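Local coordinates for protein cytochrome C3, A dimeric class III c-type cytochrome (Desulfovibrio gigas, PDB 1GYO) that probably carries electrons as a disulfide-linked dimer, each subunit binding four bis-histidine-ligated c-type hemes, at residues R20-V24 and C99-H104; R81-K85 and G95-C99. One frame throughout, in Å; residues are numbered along the deposited sequence.

Contact 1: residues R20-V24 and C99-H104. With HEC (heme c), chain F.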
loop_
_atom_site.group_PDB
_atom_site.type_symbol
_atom_site.label_atom_id
_atom_site.label_comp_id
_atom_site.label_asym_id
_atom_site.label_seq_id
_atom_site.Cartn_x
_atom_site.Cartn_y
_atom_site.Cartn_z
ATOM N N ARG A 20 28.787 13.938 5.279
ATOM C CA ARG A 20 29.312 12.804 4.535
ATOM C C ARG A 20 28.294 11.672 4.251
ATOM O O ARG A 20 28.444 10.891 3.321
ATOM C CB ARG A 20 30.469 12.191 5.331
ATOM C CG ARG A 20 31.154 11.136 4.514
ATOM C CD ARG A 20 32.603 10.800 4.779
ATOM N NE ARG A 20 33.108 9.974 3.672
ATOM C CZ ARG A 20 34.410 9.668 3.561
ATOM N NH1 ARG A 20 35.280 10.103 4.476
ATOM N NH2 ARG A 20 34.833 8.929 2.539
ATOM N N PHE A 21 27.247 11.555 5.043
ATOM C CA PHE A 21 26.233 10.533 4.977
ATOM C C PHE A 21 24.849 11.157 4.738
ATOM O O PHE A 21 23.858 10.704 5.299
ATOM C CB PHE A 21 26.246 9.735 6.292
ATOM C CG PHE A 21 27.454 8.854 6.433
ATOM C CD1 PHE A 21 28.646 9.367 6.880
ATOM C CD2 PHE A 21 27.418 7.510 6.107
ATOM C CE1 PHE A 21 29.758 8.563 6.976
ATOM C CE2 PHE A 21 28.519 6.722 6.167
ATOM C CZ PHE A 21 29.690 7.247 6.631
ATOM N N GLY A 22 24.768 12.190 3.902
ATOM C CA GLY A 22 23.621 13.090 3.947
ATOM C C GLY A 22 22.406 12.708 3.169
ATOM O O GLY A 22 21.327 13.257 3.472
ATOM N N LYS A 23 22.534 11.845 2.171
ATOM C CA LYS A 23 21.412 11.503 1.297
ATOM C C LYS A 23 21.436 10.022 0.965
ATOM O O LYS A 23 22.505 9.462 0.684
ATOM C CB LYS A 23 21.405 12.276 -0.039
ATOM C CG LYS A 23 21.029 13.731 0.067
ATOM C CD LYS A 23 20.986 14.486 -1.219
ATOM C CE LYS A 23 21.101 13.748 -2.521
ATOM N NZ LYS A 23 21.119 14.716 -3.698
ATOM N N VAL A 24 20.284 9.390 0.951
ATOM C CA VAL A 24 20.176 7.975 0.577
ATOM C C VAL A 24 18.956 7.797 -0.326
ATOM O O VAL A 24 17.882 8.309 -0.005
ATOM C CB VAL A 24 19.990 7.068 1.817
ATOM C CG1 VAL A 24 19.634 5.654 1.438
ATOM C CG2 VAL A 24 21.241 7.160 2.712
ATOM N N CYS A 99 28.282 0.006 5.874
ATOM C CA CYS A 99 27.983 1.415 6.003
ATOM C C CYS A 99 28.194 2.183 4.702
ATOM O O CYS A 99 27.517 3.203 4.525
ATOM C CB CYS A 99 28.822 2.080 7.081
ATOM S SG CYS A 99 28.646 1.330 8.733
ATOM N N LEU A 100 29.103 1.747 3.843
ATOM C CA LEU A 100 29.345 2.408 2.559
ATOM C C LEU A 100 28.865 1.566 1.364
ATOM O O LEU A 100 29.210 1.924 0.235
ATOM C CB LEU A 100 30.806 2.871 2.468
ATOM C CG LEU A 100 31.178 3.973 3.494
ATOM C CD1 LEU A 100 32.637 4.323 3.372
ATOM C CD2 LEU A 100 30.315 5.252 3.337
ATOM N N GLN A 101 28.044 0.532 1.614
ATOM C CA GLN A 101 27.469 -0.267 0.549
ATOM C C GLN A 101 26.053 0.152 0.237
ATOM O O GLN A 101 25.196 0.045 1.100
ATOM C CB GLN A 101 27.432 -1.742 0.982
ATOM C CG GLN A 101 28.833 -2.356 1.141
ATOM C CD GLN A 101 28.759 -3.820 1.489
ATOM O OE1 GLN A 101 28.072 -4.170 2.462
ATOM N NE2 GLN A 101 29.440 -4.668 0.731
ATOM N N GLY A 102 25.838 0.593 -1.009
ATOM C CA GLY A 102 24.476 0.806 -1.484
ATOM C C GLY A 102 23.892 2.113 -0.982
ATOM O O GLY A 102 23.796 3.101 -1.729
ATOM N N CYS A 103 23.458 2.174 0.270
ATOM C CA CYS A 103 22.741 3.322 0.775
ATOM C C CYS A 103 23.588 4.598 0.724
ATOM O O CYS A 103 23.168 5.601 0.184
ATOM C CB CYS A 103 22.214 3.063 2.210
ATOM S SG CYS A 103 21.235 1.558 2.244
ATOM N N HIS A 104 24.805 4.493 1.314
ATOM C CA HIS A 104 25.723 5.608 1.336
ATOM C C HIS A 104 26.808 5.435 0.294
ATOM O O HIS A 104 27.944 5.599 0.515
ATOM C CB HIS A 104 26.348 5.772 2.754
ATOM C CG HIS A 104 25.308 5.967 3.822
ATOM N ND1 HIS A 104 24.538 7.109 3.910
ATOM C CD2 HIS A 104 24.945 5.225 4.909
ATOM C CE1 HIS A 104 23.758 6.990 4.995
ATOM N NE2 HIS A 104 23.959 5.864 5.607
HETATM FE FE HEC F . 23.079 5.292 7.296
HETATM C CHA HEC F . 21.621 8.367 7.563
HETATM C CHB HEC F . 25.712 6.380 9.065
HETATM C CHC HEC F . 24.472 2.198 7.118
HETATM C CHD HEC F . 20.511 4.238 5.404
HETATM N NA HEC F . 23.582 7.040 8.101
HETATM C C1A HEC F . 22.876 8.223 8.129
HETATM C C2A HEC F . 23.621 9.259 8.794
HETATM C C3A HEC F . 24.790 8.701 9.197
HETATM C C4A HEC F . 24.756 7.319 8.780
HETATM C CMA HEC F . 25.943 9.350 9.916
HETATM C CAA HEC F . 23.183 10.690 8.928
HETATM C CBA HEC F . 22.575 11.019 10.266
HETATM C CGA HEC F . 22.182 12.467 10.429
HETATM O O1A HEC F . 22.266 13.239 9.465
HETATM O O2A HEC F . 21.776 12.851 11.553
HETATM N NB HEC F . 24.760 4.440 7.969
HETATM C C1B HEC F . 25.709 5.037 8.768
HETATM C C2B HEC F . 26.682 4.066 9.230
HETATM C C3B HEC F . 26.288 2.868 8.728
HETATM C C4B HEC F . 25.126 3.114 7.905
HETATM C CMB HEC F . 27.820 4.404 10.150
HETATM C CAB HEC F . 26.830 1.494 9.026
HETATM C CBB HEC F . 26.578 1.069 10.474
HETATM N NC HEC F . 22.609 3.573 6.406
HETATM C C1C HEC F . 23.351 2.402 6.350
HETATM C C2C HEC F . 22.762 1.451 5.444
HETATM C C3C HEC F . 21.616 2.016 4.983
HETATM C C4C HEC F . 21.530 3.333 5.581
HETATM C CMC HEC F . 23.377 0.104 5.120
HETATM C CAC HEC F . 20.629 1.464 4.004
HETATM C CBC HEC F . 20.226 0.004 4.224
HETATM N ND HEC F . 21.385 6.132 6.666
HETATM C C1D HEC F . 20.399 5.513 5.898
HETATM C C2D HEC F . 19.291 6.403 5.685
HETATM C C3D HEC F . 19.613 7.586 6.273
HETATM C C4D HEC F . 20.906 7.415 6.883
HETATM C CMD HEC F . 18.032 6.055 4.929
HETATM C CAD HEC F . 18.781 8.839 6.317
HETATM C CBD HEC F . 19.095 9.801 5.184
HETATM C CGD HEC F . 20.433 10.491 5.356
HETATM O O1D HEC F . 21.382 10.045 4.638
HETATM O O2D HEC F . 20.549 11.395 6.175
HETATM O O HOH W 1 24.764 9.213 2.081
#
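A heme-attachment loop, C99-H104, meets the R20-V24 loop through F21, V24 and one bridging water, on the H104 side of a bis-histidine heme. The loop carries a CXXXCH motif: C99 SG and C103 SG are thioether-linked to the vinyl-derived CAB and CAC, and H104 NE2 binds the iron at 2.0 Å. F21 makes an edge-to-face (T-shaped) pair with H104, the ring centroids 4.8 Å apart and the planes at 76°. CG beside the backbone N (chi1 -71°) turns the F21 ring edge to the imidazole face, and F21 CD2 stands over the middle of that face, 3.5 Å from H104 CG. F21 CB lies 3.4 Å from heme C3A, while CE2 and CZ of the ring touch L100 CD2. V24 splits its two methyls: CG2 comes within 3.4 Å of H104 CE1, and CG1 packs against C103 CB. Water 1, in the imidazole plane, accepts from H104 ND1 at 2.8 Å and donates to K23 O at 2.7 Å, which would help set the rotation of the ring. H73, just after helix 68-72, supplies the other axial ligand. V24 opens strand 24-27 and pairs through its backbone with I9 of strand 6-9, so the C-terminal heme loop, which follows helix 80-89, packs on the start of strand 24-27 in the antiparallel pair 6-9/24-27.

Contact 2: residues R81-K85 and G95-C99. With HEC (heme c), chain E.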
loop_
_atom_site.group_PDB
_atom_site.type_symbol
_atom_site.label_atom_id
_atom_site.label_comp_id
_atom_site.label_asym_id
_atom_site.label_seq_id
_atom_site.Cartn_x
_atom_site.Cartn_y
_atom_site.Cartn_z
ATOM N N ARG A 81 18.612 -0.956 7.958
ATOM C CA ARG A 81 19.720 -1.901 8.206
ATOM C C ARG A 81 19.241 -3.081 9.017
ATOM O O ARG A 81 19.768 -4.206 8.847
ATOM C CB ARG A 81 20.862 -1.126 8.836
ATOM C CG ARG A 81 22.164 -1.863 8.875
ATOM C CD ARG A 81 23.337 -0.916 9.129
ATOM N NE ARG A 81 24.593 -1.641 9.094
ATOM C CZ ARG A 81 25.196 -2.190 10.130
ATOM N NH1 ARG A 81 24.700 -2.124 11.356
ATOM N NH2 ARG A 81 26.356 -2.848 9.923
ATOM N N GLY A 82 18.294 -2.864 9.924
ATOM C CA GLY A 82 17.810 -3.954 10.753
ATOM C C GLY A 82 17.084 -5.028 9.965
ATOM O O GLY A 82 17.239 -6.221 10.212
ATOM N N CYS A 83 16.238 -4.626 9.031
ATOM C CA CYS A 83 15.580 -5.633 8.194
ATOM C C CYS A 83 16.608 -6.376 7.327
ATOM O O CYS A 83 16.618 -7.604 7.245
ATOM C CB CYS A 83 14.524 -4.966 7.319
ATOM S SG CYS A 83 13.837 -6.278 6.216
ATOM N N HIS A 84 17.505 -5.616 6.673
ATOM C CA HIS A 84 18.471 -6.316 5.819
ATOM C C HIS A 84 19.314 -7.292 6.643
ATOM O O HIS A 84 19.546 -8.411 6.205
ATOM C CB HIS A 84 19.342 -5.309 5.102
ATOM C CG HIS A 84 18.636 -4.390 4.143
ATOM N ND1 HIS A 84 19.280 -3.282 3.645
ATOM C CD2 HIS A 84 17.397 -4.372 3.595
ATOM C CE1 HIS A 84 18.451 -2.624 2.834
ATOM N NE2 HIS A 84 17.304 -3.242 2.767
ATOM N N LYS A 85 19.767 -6.884 7.845
ATOM C CA LYS A 85 20.564 -7.824 8.638
ATOM C C LYS A 85 19.750 -9.044 9.028
ATOM O O LYS A 85 20.253 -10.191 9.025
ATOM C CB LYS A 85 21.125 -7.123 9.863
ATOM C CG LYS A 85 22.272 -6.208 9.626
ATOM C CD LYS A 85 22.889 -5.474 10.838
ATOM C CE LYS A 85 23.411 -6.471 11.849
ATOM N NZ LYS A 85 24.192 -5.707 12.892
ATOM N N GLY A 95 18.721 -6.320 1.053
ATOM C CA GLY A 95 19.517 -5.149 0.769
ATOM C C GLY A 95 20.837 -5.090 1.510
ATOM O O GLY A 95 21.203 -5.991 2.250
ATOM N N PRO A 96 21.564 -4.006 1.274
ATOM C CA PRO A 96 22.915 -3.854 1.822
ATOM C C PRO A 96 22.964 -3.528 3.291
ATOM O O PRO A 96 22.064 -2.939 3.893
ATOM C CB PRO A 96 23.507 -2.684 1.013
ATOM C CG PRO A 96 22.313 -1.895 0.559
ATOM C CD PRO A 96 21.221 -2.897 0.350
ATOM N N ILE A 97 24.120 -3.893 3.849
ATOM C CA ILE A 97 24.374 -3.751 5.278
ATOM C C ILE A 97 25.604 -2.923 5.577
ATOM O O ILE A 97 25.607 -2.209 6.588
ATOM C CB ILE A 97 24.463 -5.157 5.901
ATOM C CG1 ILE A 97 23.098 -5.884 5.767
ATOM C CG2 ILE A 97 24.954 -5.127 7.319
ATOM C CD1 ILE A 97 23.207 -7.398 5.924
ATOM N N GLY A 98 26.674 -3.036 4.819
ATOM C CA GLY A 98 27.872 -2.268 5.168
ATOM C C GLY A 98 27.580 -0.781 5.056
ATOM O O GLY A 98 26.798 -0.276 4.270
ATOM N N CYS A 99 28.282 0.006 5.874
ATOM C CA CYS A 99 27.983 1.415 6.003
ATOM C C CYS A 99 28.194 2.183 4.702
ATOM O O CYS A 99 27.517 3.203 4.525
ATOM C CB CYS A 99 28.822 2.080 7.081
ATOM S SG CYS A 99 28.646 1.330 8.733
HETATM FE FE HEC E . 15.772 -2.611 1.626
HETATM C CHA HEC E . 16.819 -4.240 -1.151
HETATM C CHB HEC E . 17.682 0.077 0.754
HETATM C CHC HEC E . 14.442 -0.847 4.126
HETATM C CHD HEC E . 13.997 -5.313 2.568
HETATM N NA HEC E . 17.076 -2.202 0.153
HETATM C C1A HEC E . 17.389 -3.001 -0.932
HETATM C C2A HEC E . 18.392 -2.372 -1.758
HETATM C C3A HEC E . 18.676 -1.174 -1.188
HETATM C C4A HEC E . 17.823 -1.046 -0.040
HETATM C CMA HEC E . 19.662 -0.132 -1.658
HETATM C CAA HEC E . 18.947 -2.954 -3.026
HETATM C CBA HEC E . 18.119 -2.568 -4.247
HETATM C CGA HEC E . 18.313 -1.134 -4.696
HETATM O O1A HEC E . 19.387 -0.818 -5.221
HETATM O O2A HEC E . 17.383 -0.326 -4.502
HETATM N NB HEC E . 15.984 -0.738 2.279
HETATM C C1B HEC E . 16.814 0.261 1.805
HETATM C C2B HEC E . 16.648 1.475 2.566
HETATM C C3B HEC E . 15.710 1.223 3.512
HETATM C C4B HEC E . 15.312 -0.157 3.345
HETATM C CMB HEC E . 17.378 2.760 2.296
HETATM C CAB HEC E . 15.179 2.123 4.596
HETATM C CBB HEC E . 14.594 3.437 4.142
HETATM N NC HEC E . 14.509 -3.017 3.085
HETATM C C1C HEC E . 14.093 -2.165 4.093
HETATM C C2C HEC E . 13.297 -2.857 5.077
HETATM C C3C HEC E . 13.186 -4.136 4.652
HETATM C C4C HEC E . 13.911 -4.224 3.392
HETATM C CMC HEC E . 12.777 -2.209 6.337
HETATM C CAC HEC E . 12.551 -5.319 5.315
HETATM C CBC HEC E . 11.335 -5.106 6.168
HETATM N ND HEC E . 15.507 -4.431 0.885
HETATM C C1D HEC E . 14.667 -5.414 1.363
HETATM C C2D HEC E . 14.574 -6.523 0.448
HETATM C C3D HEC E . 15.391 -6.231 -0.591
HETATM C C4D HEC E . 15.959 -4.933 -0.337
HETATM C CMD HEC E . 13.711 -7.742 0.663
HETATM C CAD HEC E . 15.711 -7.084 -1.792
HETATM C CBD HEC E . 14.826 -6.772 -2.976
HETATM C CGD HEC E . 15.047 -7.780 -4.113
HETATM O O1D HEC E . 16.006 -7.593 -4.863
HETATM O O2D HEC E . 14.287 -8.755 -4.175
#
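H84, the histidine of the CXXCH heme-binding motif formed with C80 and C83 on helix 80-89, is held by the loop G95-C99 that follows the helix. C83 SG is thioether-linked to heme CAC. H84 NE2 binds heme FE at 2.0 Å, with H31 as the other axial ligand. Two hydrogen bonds reach from the helix to the loop backbone. H84 ND1 donates to P96 O at 2.8 Å; P96 O lies near the imidazole plane, while the donor is tilted 31° from the carbonyl plane. This bond would help fix the ring's rotation about the iron axis and would probably give the imidazole more electron-donating character. R81, extended from CG to NE, brings its guanidinium edge to the I97 carbonyl: R81 NE to I97 O is 2.8 Å, in the carbonyl plane, with the straighter N-H...O angle of 167°. I97 also packs on the helix: CG2 touches K85 CG at 3.7 Å, CG1 approaches H84 CB, and CD1 lies near K85 CA and H84 O. P96 CD rests on the porphyrin, 3.4 Å from heme C3A. G95 CA sits squarely over the imidazole face of H84 as a CH-pi contact, 3.3 Å from the ring centroid.

Overall arrangement
Contacts 1 and 2 share C99, and the 81-85/95-99 pair is nested inside the long chain loop closed by 20-24 and 99-104; their centres lie about 12 Å apart. Each includes an axial histidine of a different heme, H104 in contact 1 and H84 in contact 2. FE of heme chain F and FE of heme chain E are 12.2 Å apart, a separation consistent with direct electron transfer between the two hemes. P96 is the junction: its CB is 3.2 Å from Q101 O, and its CG is 4.0 Å from C103 SG, so the residue whose carbonyl grips H84 also packs on the thioether of the other heme. The hydrogen bond from G98 N to Q101 OE1 links the two loop segments further.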